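Local coordinates for adenylate cyclase-like protein (Chlamydia trachomatis, PDB 4QO6) that serves as a structural component of the inner-membrane ring of the type III secretion system, this chain being part of its periplasmic region, at residues 10-13 / 14-18; 44-47 / 48-52. One frame throughout, in Å; residues are numbered along the deposited sequence.

Contact 1: 10-13 / 14-18; sequences DLIH and DIEHV
With CG1 of Ile-12 beside its own backbone N (chi1 -63°), CG2 of that residue is left pointing on along the helix toward Glu-16, whose CG also lies beside its backbone N and whose chain then runs extended. The two side chains meet one turn apart at an oblique angle, CG2 of Ile-12 lying 3.3 Å from OE2 of Glu-16, a methyl against a carboxylate oxygen. The aliphatic part of Glu-16 follows the same path: its CG passes 3.4 Å from the carbonyl O of Ile-12, which also accepts the backbone N-H of Glu-16 at 2.9 Å in a bond almost straight at the hydrogen. Asp-14 folds back over the preceding turn, and its OD2 stands 4.0 Å from OD2 of Asp-10, the carboxylate planes 81° apart, in one of the two conformers of Asp-10. In that conformer these are like charges without a bond between them, close to the first turn of the helix, where the backbone dipole might ease their repulsion. All of this belongs to helix 10-19, amphipathic and packed against strand 26-30 and helix 45-56 of the CdsD PD1 domain, a BON-clan family. Its inner side carries Leu-11 and Ile-15, which touch Phe-29 of strand 26-30 and Phe-60; Val-18 reaches Lys-54 and Val-55 of helix 45-56. CG1 of Ile-15 also packs 3.3 Å from the carbonyl O of Leu-11, while the N-H of Ile-15 reaches that oxygen at 3.0 Å with an angle of 179°. Toward the solvent, His-13 also has two conformers; in one, ND1 bonds back to the carbonyl O of Ile-9 at the start of the helix, and CD2 of His-13 is 4.3 Å from OE1 of Glu-16, which approaches the ring obliquely.

Contact 2: 44-47 / 48-52; sequences NSID and KSELL
Leu-51, buried, marks the tightly packed side of this turn: its CB rests 3.6 Å from the carbonyl O of Asp-47, and its N-H bonds to the same oxygen at 3.0 Å. With CG anti to the backbone N (chi1 167°), its side chain touches Val-42 of strand 41-42 and Val-68 of strand 63-70. Lys-48 borders this side; its CB lies 3.6 Å from O of Ser-45, and the chain then leads away to a salt bridge between NZ and Asp-66. The segment opens helix 45-56, the crossover of a beta-alpha-beta unit between the parallel strands 41-42 and 63-70 in the CdsD PD1 domain, a member of the BON clan. Asn-44 is its N-cap: OD1 takes the N-H of Asp-47 at 3.0 Å with a 160° angle at the hydrogen, and that of Ile-46 more weakly, so one amide oxygen serves two N-H groups of the first turn. On the exposed side the side-chain contacts are looser. OG of Ser-49 comes 3.3 Å from O of Ser-45, at best a weak bond, and CG2 of Ile-46 is 4.3 Å from OE2 of Glu-50. OE2 of Glu-50 also stands 4.3 Å from OD1 of Asp-47, like charges near each other, although the Asp-47 carboxylate has a counter-ion in Arg-43.

How the contacts relate
From the N terminus, contact 1 comes first, within helix 10-19, and contact 2 follows in the opening turns of helix 45-56. Each joins residues of one uninterrupted stretch, so neither closes a long loop; they stand in series, neither nesting nor crossing. Between them run the antiparallel strands 26-30 and 35-39, then the short strand 41-42. Strand 63-70, after contact 2, lies between 35-39 and 41-42 in the sheet. The centres of contact 1 and contact 2 are about 18 Å apart and their nearest atoms about 4 Å apart, without touching. The end of segment 14-18 nevertheless reaches the later part of helix 45-56, beyond contact 2.

Contact 1: 10-13 / 14-18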
ATOM      1  N   ASP A  10      -2.581 -16.234  40.767  0.50 47.40           N
ATOM      2  CA  ASP A  10      -2.253 -17.308  39.818  0.50 44.68           C
ATOM      3  C   ASP A  10      -3.284 -17.319  38.693  0.50 41.71           C
ATOM      4  O   ASP A  10      -2.954 -17.669  37.561  0.50 41.58           O
ATOM      5  CB  ASP A  10      -2.172 -18.692  40.501  0.50 42.71           C
ATOM      6  CG  ASP A  10      -3.535 -19.353  40.701  0.50 40.58           C
ATOM      7  OD1 ASP A  10      -4.327 -18.893  41.541  0.50 38.29           O
ATOM      8  OD2 ASP A  10      -3.804 -20.371  40.040  0.50 45.81           O
ATOM      9  N   LEU A  11      -4.515 -16.908  39.013  1.00 36.93           N
ATOM     10  CA  LEU A  11      -5.549 -16.679  38.011  1.00 40.43           C
ATOM     11  C   LEU A  11      -5.158 -15.641  36.956  1.00 38.73           C
ATOM     12  O   LEU A  11      -5.354 -15.859  35.767  1.00 40.78           O
ATOM     13  CB  LEU A  11      -6.838 -16.232  38.675  1.00 46.86           C
ATOM     14  CG  LEU A  11      -7.752 -17.435  38.850  1.00 54.30           C
ATOM     15  CD1 LEU A  11      -7.110 -18.517  39.730  1.00 54.47           C
ATOM     16  CD2 LEU A  11      -9.121 -16.976  39.357  1.00 60.57           C
ATOM     17  N   ILE A  12      -4.613 -14.518  37.402  1.00 37.33           N
ATOM     18  CA  ILE A  12      -4.178 -13.464  36.506  1.00 38.08           C
ATOM     19  C   ILE A  12      -3.069 -13.983  35.629  1.00 35.71           C
ATOM     20  O   ILE A  12      -3.180 -13.843  34.401  1.00 33.59           O
ATOM     21  CB  ILE A  12      -3.836 -12.144  37.268  1.00 41.42           C
ATOM     22  CG1 ILE A  12      -5.096 -11.595  37.966  1.00 47.43           C
ATOM     23  CG2 ILE A  12      -3.328 -11.054  36.348  1.00 44.31           C
ATOM     24  CD1 ILE A  12      -6.383 -11.615  37.148  1.00 47.51           C
ATOM     25  N   HIS A  13      -2.052 -14.641  36.239  1.00 32.91           N
ATOM     26  CA  HIS A  13      -0.957 -15.196  35.480  0.50 29.73           C
ATOM     27  C   HIS A  13      -1.420 -16.248  34.454  1.00 29.61           C
ATOM     28  O   HIS A  13      -0.909 -16.278  33.333  1.00 33.29           O
ATOM     29  CB  HIS A  13       0.135 -15.725  36.432  0.50 30.51           C
ATOM     30  CG  HIS A  13       0.994 -14.643  37.008  0.50 30.11           C
ATOM     31  ND1 HIS A  13       0.723 -14.034  38.215  0.50 31.00           N
ATOM     32  CD2 HIS A  13       2.105 -14.035  36.524  0.50 31.81           C
ATOM     33  CE1 HIS A  13       1.631 -13.103  38.453  0.50 30.84           C
ATOM     34  NE2 HIS A  13       2.485 -13.088  37.445  0.50 30.91           N
ATOM     35  N   ASP A  14      -2.381 -17.088  34.819  1.00 26.15           N
ATOM     36  CA  ASP A  14      -2.939 -18.067  33.894  1.00 29.26           C
ATOM     37  C   ASP A  14      -3.684 -17.411  32.682  1.00 27.95           C
ATOM     38  O   ASP A  14      -3.484 -17.802  31.544  1.00 26.74           O
ATOM     39  CB  ASP A  14      -3.932 -19.030  34.647  1.00 35.77           C
ATOM     40  CG  ASP A  14      -3.224 -20.078  35.577  1.00 38.92           C
ATOM     41  OD1 ASP A  14      -1.983 -20.014  35.782  1.00 46.06           O
ATOM     42  OD2 ASP A  14      -3.930 -20.974  36.085  1.00 41.36           O
ATOM     43  N   ILE A  15      -4.582 -16.455  32.927  1.00 25.31           N
ATOM     44  CA  ILE A  15      -5.194 -15.695  31.823  1.00 25.44           C
ATOM     45  C   ILE A  15      -4.139 -14.982  30.938  1.00 24.40           C
ATOM     46  O   ILE A  15      -4.150 -15.132  29.716  1.00 20.96           O
ATOM     47  CB  ILE A  15      -6.220 -14.643  32.331  1.00 25.90           C
ATOM     48  CG1 ILE A  15      -7.340 -15.311  33.144  1.00 25.26           C
ATOM     49  CG2 ILE A  15      -6.860 -13.912  31.144  1.00 28.22           C
ATOM     50  CD1 ILE A  15      -8.081 -14.313  34.010  1.00 28.90           C
ATOM     51  N   GLU A  16      -3.206 -14.282  31.553  1.00 25.03           N
ATOM     52  CA  GLU A  16      -2.116 -13.637  30.783  1.00 31.87           C
ATOM     53  C   GLU A  16      -1.316 -14.578  29.900  1.00 32.83           C
ATOM     54  O   GLU A  16      -0.897 -14.186  28.801  1.00 33.11           O
ATOM     55  CB  GLU A  16      -1.131 -12.902  31.697  1.00 32.82           C
ATOM     56  CG  GLU A  16      -1.695 -11.625  32.275  1.00 38.45           C
ATOM     57  CD  GLU A  16      -0.796 -10.979  33.324  1.00 44.56           C
ATOM     58  OE1 GLU A  16       0.362 -11.435  33.558  1.00 46.64           O
ATOM     59  OE2 GLU A  16      -1.284 -10.012  33.936  1.00 49.59           O
ATOM     60  N   HIS A  17      -1.077 -15.804  30.377  1.00 31.29           N
ATOM     61  CA  HIS A  17      -0.250 -16.757  29.611  1.00 32.19           C
ATOM     62  C   HIS A  17      -0.958 -17.026  28.270  1.00 26.89           C
ATOM     63  O   HIS A  17      -0.358 -17.183  27.203  1.00 25.88           O
ATOM     64  CB  HIS A  17      -0.060 -18.052  30.410  1.00 34.02           C
ATOM     65  CG  HIS A  17       0.581 -19.158  29.631  1.00 40.32           C
ATOM     66  ND1 HIS A  17       1.931 -19.180  29.348  1.00 38.58           N
ATOM     67  CD2 HIS A  17       0.064 -20.301  29.114  1.00 42.35           C
ATOM     68  CE1 HIS A  17       2.212 -20.267  28.650  1.00 41.77           C
ATOM     69  NE2 HIS A  17       1.099 -20.973  28.506  1.00 43.16           N
ATOM     70  N   VAL A  18      -2.268 -17.065  28.343  1.00 25.90           N
ATOM     71  CA  VAL A  18      -3.070 -17.232  27.157  1.00 22.92           C
ATOM     72  C   VAL A  18      -3.054 -15.914  26.379  1.00 22.74           C
ATOM     73  O   VAL A  18      -2.541 -15.854  25.268  1.00 23.00           O
ATOM     74  CB  VAL A  18      -4.478 -17.679  27.506  1.00 22.43           C
ATOM     75  CG1 VAL A  18      -5.257 -17.958  26.239  1.00 25.43           C
ATOM     76  CG2 VAL A  18      -4.481 -18.960  28.324  1.00 23.52           C
TER

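Contact 2: 44-47 / 48-52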
ATOM      1  N   ASN A  44      -7.453 -13.608  12.287  1.00 24.41           N
ATOM      2  CA  ASN A  44      -8.566 -14.291  11.603  1.00 22.93           C
ATOM      3  C   ASN A  44      -9.403 -15.223  12.473  1.00 23.34           C
ATOM      4  O   ASN A  44      -9.063 -15.474  13.606  1.00 24.03           O
ATOM      5  CB  ASN A  44      -8.061 -15.047  10.364  1.00 25.15           C
ATOM      6  CG  ASN A  44      -7.057 -16.154  10.685  1.00 26.90           C
ATOM      7  OD1 ASN A  44      -7.235 -16.959  11.593  1.00 26.28           O
ATOM      8  ND2 ASN A  44      -6.025 -16.209   9.913  1.00 27.41           N
ATOM      9  N   SER A  45     -10.558 -15.670  11.978  1.00 22.01           N
ATOM     10  CA  SER A  45     -11.397 -16.574  12.735  1.00 20.46           C
ATOM     11  C   SER A  45     -10.670 -17.875  13.215  1.00 19.49           C
ATOM     12  O   SER A  45     -11.118 -18.498  14.165  1.00 17.02           O
ATOM     13  CB  SER A  45     -12.596 -16.961  11.940  1.00 20.21           C
ATOM     14  OG  SER A  45     -12.181 -17.444  10.677  1.00 25.23           O
ATOM     15  N   ILE A  46      -9.597 -18.298  12.572  1.00 21.00           N
ATOM     16  CA  ILE A  46      -8.818 -19.482  13.080  1.00 21.63           C
ATOM     17  C   ILE A  46      -8.131 -19.076  14.374  1.00 20.61           C
ATOM     18  O   ILE A  46      -8.413 -19.675  15.404  1.00 19.94           O
ATOM     19  CB  ILE A  46      -7.844 -20.050  12.042  1.00 25.09           C
ATOM     20  CG1 ILE A  46      -8.634 -20.491  10.815  1.00 28.16           C
ATOM     21  CG2 ILE A  46      -6.996 -21.221  12.605  1.00 25.10           C
ATOM     22  CD1 ILE A  46      -7.764 -20.819   9.625  1.00 29.27           C
ATOM     23  N   ASP A  47      -7.352 -17.986  14.380  1.00 20.53           N
ATOM     24  CA  ASP A  47      -6.829 -17.485  15.624  1.00 22.60           C
ATOM     25  C   ASP A  47      -7.905 -17.232  16.699  1.00 23.65           C
ATOM     26  O   ASP A  47      -7.684 -17.466  17.883  1.00 21.78           O
ATOM     27  CB  ASP A  47      -5.951 -16.242  15.409  1.00 28.40           C
ATOM     28  CG  ASP A  47      -4.767 -16.509  14.470  1.00 38.74           C
ATOM     29  OD1 ASP A  47      -4.473 -17.690  14.123  1.00 49.72           O
ATOM     30  OD2 ASP A  47      -4.079 -15.545  14.078  1.00 51.89           O
ATOM     31  N   LYS A  48      -9.091 -16.756  16.310  1.00 25.07           N
ATOM     32  CA  LYS A  48     -10.110 -16.468  17.270  1.00 25.89           C
ATOM     33  C   LYS A  48     -10.548 -17.758  17.972  1.00 28.42           C
ATOM     34  O   LYS A  48     -10.764 -17.790  19.178  1.00 23.88           O
ATOM     35  CB  LYS A  48     -11.269 -15.832  16.559  1.00 28.37           C
ATOM     36  CG  LYS A  48     -12.362 -15.255  17.450  1.00 32.57           C
ATOM     37  CD  LYS A  48     -13.107 -14.252  16.550  1.00 36.35           C
ATOM     38  CE  LYS A  48     -14.064 -13.366  17.275  1.00 37.52           C
ATOM     39  NZ  LYS A  48     -15.017 -14.230  17.982  1.00 41.11           N
ATOM     40  N   SER A  49     -10.720 -18.824  17.204  1.00 28.31           N
ATOM     41  CA  SER A  49     -11.125 -20.090  17.800  1.00 30.70           C
ATOM     42  C   SER A  49     -10.041 -20.645  18.754  1.00 27.16           C
ATOM     43  O   SER A  49     -10.378 -21.186  19.789  1.00 23.00           O
ATOM     44  CB  SER A  49     -11.466 -21.123  16.713  1.00 34.45           C
ATOM     45  OG  SER A  49     -12.690 -20.747  16.066  1.00 37.14           O
ATOM     46  N   GLU A  50      -8.773 -20.493  18.403  1.00 25.34           N
ATOM     47  CA  GLU A  50      -7.688 -20.884  19.297  1.00 28.72           C
ATOM     48  C   GLU A  50      -7.787 -20.106  20.614  1.00 29.42           C
ATOM     49  O   GLU A  50      -7.691 -20.704  21.696  1.00 24.43           O
ATOM     50  CB  GLU A  50      -6.304 -20.637  18.698  1.00 32.31           C
ATOM     51  CG  GLU A  50      -5.667 -21.762  17.881  1.00 37.89           C
ATOM     52  CD  GLU A  50      -4.487 -21.234  17.048  1.00 43.52           C
ATOM     53  OE1 GLU A  50      -3.736 -20.367  17.566  1.00 55.01           O
ATOM     54  OE2 GLU A  50      -4.298 -21.641  15.884  1.00 41.16           O
ATOM     55  N   LEU A  51      -7.998 -18.788  20.511  1.00 26.81           N
ATOM     56  CA  LEU A  51      -8.066 -17.952  21.702  1.00 27.15           C
ATOM     57  C   LEU A  51      -9.189 -18.393  22.600  1.00 27.67           C
ATOM     58  O   LEU A  51      -8.961 -18.653  23.772  1.00 24.73           O
ATOM     59  CB  LEU A  51      -8.187 -16.477  21.349  1.00 24.35           C
ATOM     60  CG  LEU A  51      -8.570 -15.484  22.428  1.00 25.97           C
ATOM     61  CD1 LEU A  51      -7.602 -15.469  23.621  1.00 27.03           C
ATOM     62  CD2 LEU A  51      -8.730 -14.106  21.770  1.00 24.79           C
ATOM     63  N   LEU A  52     -10.391 -18.485  22.038  1.00 27.98           N
ATOM     64  CA  LEU A  52     -11.573 -18.830  22.830  1.00 32.95           C
ATOM     65  C   LEU A  52     -11.515 -20.201  23.503  1.00 32.97           C
ATOM     66  O   LEU A  52     -12.035 -20.382  24.582  1.00 29.91           O
ATOM     67  CB  LEU A  52     -12.853 -18.791  22.022  1.00 33.08           C
ATOM     68  CG  LEU A  52     -13.152 -17.452  21.378  1.00 37.88           C
ATOM     69  CD1 LEU A  52     -14.213 -17.704  20.309  1.00 37.70           C
ATOM     70  CD2 LEU A  52     -13.580 -16.404  22.396  1.00 36.88           C
TER